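Local structure of adenosylmethionine-8-amino-7-oxononanoate aminotransferase (Methanocaldococcus jannaschii, 6ZHK) at residues K426-R431 / I450-D455; Y417-K422 / D455-A460. The protein probably transfers the amino group of S-adenosylmethionine to 8-amino-7-oxononanoate, a pyridoxal-phosphate-dependent step of biotin biosynthesis. All blocks are in the same frame, centred on the assembly; numbering follows the deposited sequence.

Contact 1 of 2, residues K426-R431 / I450-D455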
ATOM      1  N   LYS A 426      19.187  28.525   0.197  1.00 20.06           N
ATOM      2  CA  LYS A 426      18.734  29.302   1.339  1.00 17.90           C
ATOM      3  C   LYS A 426      18.267  28.385   2.471  1.00 18.69           C
ATOM      4  O   LYS A 426      17.670  28.870   3.409  1.00 22.37           O
ATOM      5  CB  LYS A 426      17.641  30.300   0.925  1.00 18.33           C
ATOM      6  CG  LYS A 426      18.018  31.195  -0.257  1.00 18.55           C
ATOM      7  CD  LYS A 426      16.865  31.987  -0.814  1.00 20.53           C
ATOM      8  CE  LYS A 426      17.230  32.758  -2.062  1.00 25.03           C
ATOM      9  NZ  LYS A 426      18.380  33.639  -1.750  1.00 29.06           N
ATOM     10  N   GLY A 427      18.588  27.083   2.405  1.00 17.34           N
ATOM     11  CA  GLY A 427      18.284  26.209   3.540  1.00 18.86           C
ATOM     12  C   GLY A 427      16.800  25.788   3.575  1.00 16.93           C
ATOM     13  O   GLY A 427      16.267  25.553   4.652  1.00 17.64           O
ATOM     14  N   ILE A 428      16.148  25.701   2.394  1.00 15.55           N
ATOM     15  CA  ILE A 428      14.750  25.312   2.300  1.00 14.86           C
ATOM     16  C   ILE A 428      14.588  24.222   1.242  1.00 14.63           C
ATOM     17  O   ILE A 428      15.065  24.339   0.095  1.00 18.15           O
ATOM     18  CB  ILE A 428      13.855  26.517   1.924  1.00 15.55           C
ATOM     19  CG1 ILE A 428      13.887  27.599   3.005  1.00 14.38           C
ATOM     20  CG2 ILE A 428      12.416  25.999   1.576  1.00 13.80           C
ATOM     21  CD1 ILE A 428      13.317  28.955   2.548  1.00 17.08           C
ATOM     22  N   TYR A 429      13.810  23.176   1.585  1.00 14.61           N
ATOM     23  CA  TYR A 429      13.530  22.085   0.679  1.00 15.28           C
ATOM     24  C   TYR A 429      12.101  22.301   0.189  1.00 15.85           C
ATOM     25  O   TYR A 429      11.158  22.328   0.998  1.00 15.40           O
ATOM     26  CB  TYR A 429      13.565  20.719   1.397  1.00 15.56           C
ATOM     27  CG  TYR A 429      13.071  19.608   0.491  1.00 15.49           C
ATOM     28  CD1 TYR A 429      13.621  19.398  -0.768  1.00 18.11           C
ATOM     29  CD2 TYR A 429      12.065  18.761   0.923  1.00 16.19           C
ATOM     30  CE1 TYR A 429      13.153  18.386  -1.622  1.00 18.82           C
ATOM     31  CE2 TYR A 429      11.606  17.730   0.110  1.00 17.30           C
ATOM     32  CZ  TYR A 429      12.147  17.550  -1.159  1.00 18.90           C
ATOM     33  OH  TYR A 429      11.553  16.582  -1.927  1.00 20.39           O
ATOM     34  N   MET A 430      11.954  22.453  -1.131  1.00 14.81           N
ATOM     35  CA  MET A 430      10.662  22.562  -1.745  1.00 16.66           C
ATOM     36  C   MET A 430      10.654  21.671  -2.984  1.00 18.93           C
ATOM     37  O   MET A 430      11.616  21.725  -3.759  1.00 18.57           O
ATOM     38  CB  MET A 430      10.435  24.036  -2.123  1.00 18.92           C
ATOM     39  CG  MET A 430       9.050  24.328  -2.741  1.00 18.10           C
ATOM     40  SD  MET A 430       8.841  23.919  -4.499  1.00 19.10           S
ATOM     41  CE  MET A 430      10.035  24.943  -5.377  1.00 18.68           C
ATOM     42  N   ARG A 431       9.610  20.817  -3.128  1.00 14.46           N
ATOM     43  CA  ARG A 431       9.411  20.047  -4.357  1.00 19.26           C
ATOM     44  C   ARG A 431       8.269  20.660  -5.164  1.00 19.22           C
ATOM     45  O   ARG A 431       7.142  20.708  -4.680  1.00 21.54           O
ATOM     46  CB  ARG A 431       9.078  18.562  -4.107  1.00 20.62           C
ATOM     47  CG  ARG A 431       8.987  17.764  -5.403  1.00 21.35           C
ATOM     48  CD  ARG A 431       8.734  16.291  -5.111  1.00 18.69           C
ATOM     49  NE  ARG A 431       8.473  15.500  -6.306  1.00 20.60           N
ATOM     50  CZ  ARG A 431       9.417  14.894  -7.035  1.00 22.01           C
ATOM     51  NH1 ARG A 431      10.722  15.020  -6.744  1.00 19.08           N
ATOM     52  NH2 ARG A 431       9.028  14.185  -8.071  1.00 16.81           N
ATOM     53  N   ILE A 450       7.897  30.969   8.919  1.00 16.71           N
ATOM     54  CA  ILE A 450       7.002  31.374   7.846  1.00 18.35           C
ATOM     55  C   ILE A 450       7.561  32.632   7.167  1.00 16.44           C
ATOM     56  O   ILE A 450       7.505  32.744   5.943  1.00 15.12           O
ATOM     57  CB  ILE A 450       5.584  31.618   8.411  1.00 20.62           C
ATOM     58  CG1 ILE A 450       4.837  30.303   8.655  1.00 19.53           C
ATOM     59  CG2 ILE A 450       4.777  32.441   7.424  1.00 22.35           C
ATOM     60  CD1 ILE A 450       3.618  30.453   9.582  1.00 20.35           C
ATOM     61  N   ILE A 451       8.025  33.622   7.959  1.00 18.88           N
ATOM     62  CA  ILE A 451       8.457  34.907   7.399  1.00 18.22           C
ATOM     63  C   ILE A 451       9.734  34.666   6.612  1.00 17.48           C
ATOM     64  O   ILE A 451       9.880  35.121   5.499  1.00 19.74           O
ATOM     65  CB  ILE A 451       8.628  35.968   8.506  1.00 21.47           C
ATOM     66  CG1 ILE A 451       7.280  36.420   9.102  1.00 22.86           C
ATOM     67  CG2 ILE A 451       9.476  37.144   8.030  1.00 21.33           C
ATOM     68  CD1 ILE A 451       7.337  36.860  10.584  1.00 22.28           C
ATOM     69  N   TYR A 452      10.613  33.841   7.164  1.00 17.30           N
ATOM     70  CA  TYR A 452      11.826  33.440   6.469  1.00 17.84           C
ATOM     71  C   TYR A 452      11.484  32.820   5.113  1.00 16.48           C
ATOM     72  O   TYR A 452      12.087  33.133   4.103  1.00 19.87           O
ATOM     73  CB  TYR A 452      12.697  32.505   7.319  1.00 16.60           C
ATOM     74  CG  TYR A 452      13.980  32.155   6.610  1.00 18.77           C
ATOM     75  CD1 TYR A 452      15.033  33.058   6.544  1.00 18.28           C
ATOM     76  CD2 TYR A 452      14.151  30.920   6.012  1.00 19.53           C
ATOM     77  CE1 TYR A 452      16.190  32.789   5.840  1.00 22.24           C
ATOM     78  CE2 TYR A 452      15.328  30.608   5.341  1.00 21.35           C
ATOM     79  CZ  TYR A 452      16.353  31.547   5.252  1.00 23.87           C
ATOM     80  OH  TYR A 452      17.524  31.275   4.585  1.00 24.49           O
ATOM     81  N   LEU A 453      10.593  31.826   5.119  1.00 17.50           N
ATOM     82  CA  LEU A 453      10.223  31.087   3.924  1.00 15.00           C
ATOM     83  C   LEU A 453       9.693  31.979   2.810  1.00 14.86           C
ATOM     84  O   LEU A 453      10.056  31.803   1.660  1.00 17.35           O
ATOM     85  CB  LEU A 453       9.150  30.046   4.298  1.00 15.61           C
ATOM     86  CG  LEU A 453       8.438  29.340   3.129  1.00 15.01           C
ATOM     87  CD1 LEU A 453       9.438  28.440   2.364  1.00 14.15           C
ATOM     88  CD2 LEU A 453       7.349  28.447   3.716  1.00 19.69           C
ATOM     89  N   CYS A 454       8.794  32.896   3.149  1.00 15.52           N
ATOM     90  CA  CYS A 454       8.190  33.735   2.125  1.00 18.36           C
ATOM     91  C   CYS A 454       9.178  34.781   1.583  1.00 19.70           C
ATOM     92  O   CYS A 454       9.192  35.064   0.382  1.00 20.04           O
ATOM     93  CB  CYS A 454       6.950  34.377   2.747  1.00 21.25           C
ATOM     94  SG  CYS A 454       5.605  33.185   3.114  1.00 23.80           S
ATOM     95  N   ASP A 455      10.036  35.346   2.468  1.00 18.38           N
ATOM     96  CA  ASP A 455      11.091  36.246   2.010  1.00 18.33           C
ATOM     97  C   ASP A 455      12.077  35.471   1.134  1.00 17.19           C
ATOM     98  O   ASP A 455      12.536  35.975   0.115  1.00 19.77           O
ATOM     99  CB  ASP A 455      11.898  36.814   3.187  1.00 19.84           C
ATOM    100  CG  ASP A 455      11.230  37.957   3.928  1.00 24.81           C
ATOM    101  OD1 ASP A 455      10.276  38.542   3.399  1.00 26.23           O
ATOM    102  OD2 ASP A 455      11.654  38.238   5.042  1.00 31.68           O
TER
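The phenol of Tyr452 reaches across to the backbone of Lys426. Its OH donates a hydrogen bond to Lys426 O, with an O-to-O distance of 2.7 Å. The C=O...OH angle is 136°, and the donor is tilted 17° from the carbonyl plane. Lys426 O itself lies at the edge of the ring, in its plane. In Tyr452, CG is anti to the backbone N (chi1 -177°), and from there the ring points its hydroxyl at this carbonyl. The side chains of Ile428 and Tyr452 run antiparallel to one another, and CD1 of Ile428 reaches the ring obliquely, 3.8 Å from CE2 of Tyr452. The contact sits where helix 415-425 ends and strand 428-429 begins. Gly427, with positive phi, is the C-prime residue of a Schellman motif there, and Ile428 N bonds back to Leu423 O. Within this chain, strand 428-429 is an outer strand of its sheet and pairs in parallel with strand 54-57. Leu453 lies roughly perpendicular to Ile428. Its CD1 is 3.9 Å from both CD1 and CG2 of Ile428. With an alanine at Ile428, both of these partners of Leu453 CD1 would be gone, and a gap would probably open beside the Tyr452 ring. The Lys426 side chain runs on past segment 450-455 to later turns of the same helix, where NZ makes salt bridges with Glu459 and Glu463.

Contact 2 of 2, residues Y417-K422 / D455-A460; sequences YRVAEK and DALYEA
Helices 417-422 and 455-460 approach to 9.3 Å between their axes and cross at 122°, so they run partly against each other. They belong to the C-terminal alpha/beta domain of a fold-type I PLP enzyme and pack together over strands 394-399 and 436-439. Ile437 touches both Val419 and Leu457, Leu399 touches Val419, and Ile397 and Leu439 touch Leu457. Leu423, one residue past the first segment, adds contacts to Ala456, Leu457 and Ala460.

No hydrogen bond joins the two segments. The fit is made by methyl groups and one lysine stem. Val419 has CG1 anti to the backbone N (chi1 177°), and this branch does its touching. Leu457 comes in roughly perpendicular to Val419, and its CD1 is 3.9 Å from Val419 CG1. The same valine methyl lies 4.2 Å from Ala460 CB. The small side chain of Ala460 lets the backbones come close, with CA of Lys422 5.2 Å from CA of Ala460. Here the two CB atoms meet, Lys422 CB lying 3.8 Å from Ala460 CB. The lysine chain then bends at chi2 (-60°) and carries the ammonium group off from helix 455-460. Before it leaves, Lys422 CG passes the backbone of that helix, 3.8 Å from Ala460 O.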
ATOM      1  N   TYR A 417      11.626  23.663 -10.565  1.00 18.74           N
ATOM      2  CA  TYR A 417      12.911  23.148 -10.063  1.00 19.34           C
ATOM      3  C   TYR A 417      14.009  24.229 -10.091  1.00 19.43           C
ATOM      4  O   TYR A 417      14.897  24.265  -9.233  1.00 18.53           O
ATOM      5  CB  TYR A 417      13.339  21.912 -10.856  1.00 22.55           C
ATOM      6  CG  TYR A 417      12.605  20.642 -10.465  1.00 22.51           C
ATOM      7  CD1 TYR A 417      12.762  20.085  -9.194  1.00 21.66           C
ATOM      8  CD2 TYR A 417      11.829  19.961 -11.394  1.00 27.25           C
ATOM      9  CE1 TYR A 417      12.116  18.906  -8.823  1.00 24.13           C
ATOM     10  CE2 TYR A 417      11.123  18.826 -11.018  1.00 27.32           C
ATOM     11  CZ  TYR A 417      11.285  18.290  -9.748  1.00 24.48           C
ATOM     12  OH  TYR A 417      10.608  17.148  -9.471  1.00 28.51           O
ATOM     13  N   ARG A 418      13.921  25.159 -11.038  1.00 19.24           N
ATOM     14  CA  ARG A 418      14.886  26.268 -10.998  1.00 21.35           C
ATOM     15  C   ARG A 418      14.748  27.075  -9.705  1.00 21.80           C
ATOM     16  O   ARG A 418      15.725  27.473  -9.039  1.00 21.14           O
ATOM     17  CB  ARG A 418      14.708  27.112 -12.264  1.00 23.42           C
ATOM     18  CG  ARG A 418      15.378  26.479 -13.473  1.00 22.46           C
ATOM     19  CD  ARG A 418      14.996  27.265 -14.713  1.00 25.06           C
ATOM     20  NE  ARG A 418      15.248  26.407 -15.852  1.00 28.53           N
ATOM     21  CZ  ARG A 418      16.126  26.646 -16.811  1.00 37.65           C
ATOM     22  NH1 ARG A 418      16.849  27.752 -16.790  1.00 41.46           N
ATOM     23  NH2 ARG A 418      16.265  25.788 -17.803  1.00 40.69           N
ATOM     24  N   VAL A 419      13.493  27.327  -9.325  1.00 20.51           N
ATOM     25  CA  VAL A 419      13.209  27.993  -8.078  1.00 18.32           C
ATOM     26  C   VAL A 419      13.651  27.121  -6.894  1.00 19.85           C
ATOM     27  O   VAL A 419      14.252  27.618  -5.937  1.00 19.12           O
ATOM     28  CB  VAL A 419      11.753  28.495  -8.014  1.00 18.77           C
ATOM     29  CG1 VAL A 419      11.472  29.134  -6.659  1.00 19.23           C
ATOM     30  CG2 VAL A 419      11.506  29.543  -9.103  1.00 18.31           C
ATOM     31  N   ALA A 420      13.337  25.809  -6.934  1.00 19.93           N
ATOM     32  CA  ALA A 420      13.744  24.896  -5.854  1.00 18.44           C
ATOM     33  C   ALA A 420      15.263  24.956  -5.616  1.00 18.74           C
ATOM     34  O   ALA A 420      15.712  24.879  -4.471  1.00 19.67           O
ATOM     35  CB  ALA A 420      13.314  23.479  -6.220  1.00 20.44           C
ATOM     36  N   GLU A 421      16.060  25.075  -6.695  1.00 21.49           N
ATOM     37  CA  GLU A 421      17.531  25.101  -6.562  1.00 22.80           C
ATOM     38  C   GLU A 421      17.993  26.285  -5.709  1.00 21.86           C
ATOM     39  O   GLU A 421      18.836  26.140  -4.808  1.00 18.92           O
ATOM     40  CB  GLU A 421      18.206  25.100  -7.930  1.00 24.74           C
ATOM     41  CG  GLU A 421      18.492  23.714  -8.482  1.00 35.92           C
ATOM     42  CD  GLU A 421      19.439  23.814  -9.674  1.00 42.87           C
ATOM     43  OE1 GLU A 421      20.218  22.858  -9.908  1.00 51.31           O
ATOM     44  OE2 GLU A 421      19.427  24.887 -10.339  1.00 43.01           O
ATOM     45  N   LYS A 422      17.414  27.467  -5.976  1.00 21.42           N
ATOM     46  CA  LYS A 422      17.720  28.672  -5.216  1.00 18.85           C
ATOM     47  C   LYS A 422      17.227  28.561  -3.783  1.00 20.29           C
ATOM     48  O   LYS A 422      17.859  29.046  -2.863  1.00 19.81           O
ATOM     49  CB  LYS A 422      17.146  29.941  -5.866  1.00 20.15           C
ATOM     50  CG  LYS A 422      17.571  30.222  -7.304  1.00 21.58           C
ATOM     51  CD  LYS A 422      19.118  30.387  -7.452  1.00 24.59           C
ATOM     52  CE  LYS A 422      19.518  30.554  -8.911  1.00 26.84           C
ATOM     53  NZ  LYS A 422      20.967  30.803  -9.056  1.00 23.53           N
ATOM     54  N   ASP A 455      10.036  35.346   2.468  1.00 18.38           N
ATOM     55  CA  ASP A 455      11.091  36.246   2.010  1.00 18.33           C
ATOM     56  C   ASP A 455      12.077  35.471   1.134  1.00 17.19           C
ATOM     57  O   ASP A 455      12.536  35.975   0.115  1.00 19.77           O
ATOM     58  CB  ASP A 455      11.898  36.814   3.187  1.00 19.84           C
ATOM     59  CG  ASP A 455      11.230  37.957   3.928  1.00 24.81           C
ATOM     60  OD1 ASP A 455      10.276  38.542   3.399  1.00 26.23           O
ATOM     61  OD2 ASP A 455      11.654  38.238   5.042  1.00 31.68           O
ATOM     62  N   ALA A 456      12.422  34.228   1.502  1.00 17.82           N
ATOM     63  CA  ALA A 456      13.351  33.490   0.650  1.00 17.28           C
ATOM     64  C   ALA A 456      12.711  33.132  -0.693  1.00 20.79           C
ATOM     65  O   ALA A 456      13.409  33.055  -1.719  1.00 19.53           O
ATOM     66  CB  ALA A 456      13.785  32.206   1.338  1.00 20.60           C
ATOM     67  N   LEU A 457      11.392  32.870  -0.695  1.00 17.47           N
ATOM     68  CA  LEU A 457      10.755  32.516  -1.963  1.00 21.78           C
ATOM     69  C   LEU A 457      10.746  33.724  -2.918  1.00 21.09           C
ATOM     70  O   LEU A 457      10.981  33.608  -4.139  1.00 18.79           O
ATOM     71  CB  LEU A 457       9.341  31.986  -1.671  1.00 23.55           C
ATOM     72  CG  LEU A 457       8.551  31.426  -2.859  1.00 28.85           C
ATOM     73  CD1 LEU A 457       9.300  30.307  -3.595  1.00 29.23           C
ATOM     74  CD2 LEU A 457       7.178  30.952  -2.433  1.00 31.41           C
ATOM     75  N   TYR A 458      10.459  34.881  -2.342  1.00 22.81           N
ATOM     76  CA  TYR A 458      10.498  36.146  -3.077  1.00 22.65           C
ATOM     77  C   TYR A 458      11.858  36.335  -3.782  1.00 22.24           C
ATOM     78  O   TYR A 458      11.916  36.546  -4.985  1.00 24.45           O
ATOM     79  CB  TYR A 458      10.139  37.293  -2.124  1.00 25.20           C
ATOM     80  CG  TYR A 458      10.138  38.673  -2.757  1.00 30.00           C
ATOM     81  CD1 TYR A 458      11.293  39.450  -2.870  1.00 33.51           C
ATOM     82  CD2 TYR A 458       8.946  39.224  -3.218  1.00 31.22           C
ATOM     83  CE1 TYR A 458      11.247  40.731  -3.428  1.00 36.73           C
ATOM     84  CE2 TYR A 458       8.882  40.500  -3.768  1.00 33.13           C
ATOM     85  CZ  TYR A 458      10.039  41.254  -3.887  1.00 38.35           C
ATOM     86  OH  TYR A 458       9.918  42.507  -4.438  1.00 33.00           O
ATOM     87  N   GLU A 459      12.951  36.183  -3.057  1.00 23.81           N
ATOM     88  CA  GLU A 459      14.299  36.298  -3.594  1.00 24.49           C
ATOM     89  C   GLU A 459      14.605  35.140  -4.548  1.00 27.94           C
ATOM     90  O   GLU A 459      15.286  35.325  -5.556  1.00 23.91           O
ATOM     91  CB  GLU A 459      15.322  36.133  -2.470  1.00 26.85           C
ATOM     92  CG  GLU A 459      15.349  37.247  -1.444  1.00 31.38           C
ATOM     93  CD  GLU A 459      16.275  36.924  -0.279  1.00 37.54           C
ATOM     94  OE1 GLU A 459      16.965  35.860  -0.308  1.00 39.59           O
ATOM     95  OE2 GLU A 459      16.361  37.767   0.631  1.00 36.04           O
ATOM     96  N   ALA A 460      14.144  33.916  -4.235  1.00 22.11           N
ATOM     97  CA  ALA A 460      14.486  32.768  -5.062  1.00 19.73           C
ATOM     98  C   ALA A 460      13.880  32.923  -6.456  1.00 22.69           C
ATOM     99  O   ALA A 460      14.504  32.535  -7.452  1.00 23.08           O
ATOM    100  CB  ALA A 460      14.015  31.493  -4.362  1.00 19.25           C
TER

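How the contacts relate
The centres of the two contacts lie about 8 Å apart. Both use helix 447-463 and share Asp455. Along the chain, helix 415-425 comes first, then strand 428-429, then helix 447-463. The chain between the two helices of contact 2 thus includes the strand segment of contact 1. The contacts also meet directly: Ile428 CD1 packs on Ala456 CB, and Met430 O lies against Ala420 CB. The final helix is therefore joined both to helix 415-425 and to the strand after it. One helix holds a helix-strand unit that leads on to Arg431, predicted to bind substrate, which lies beside Tyr417 of contact 2.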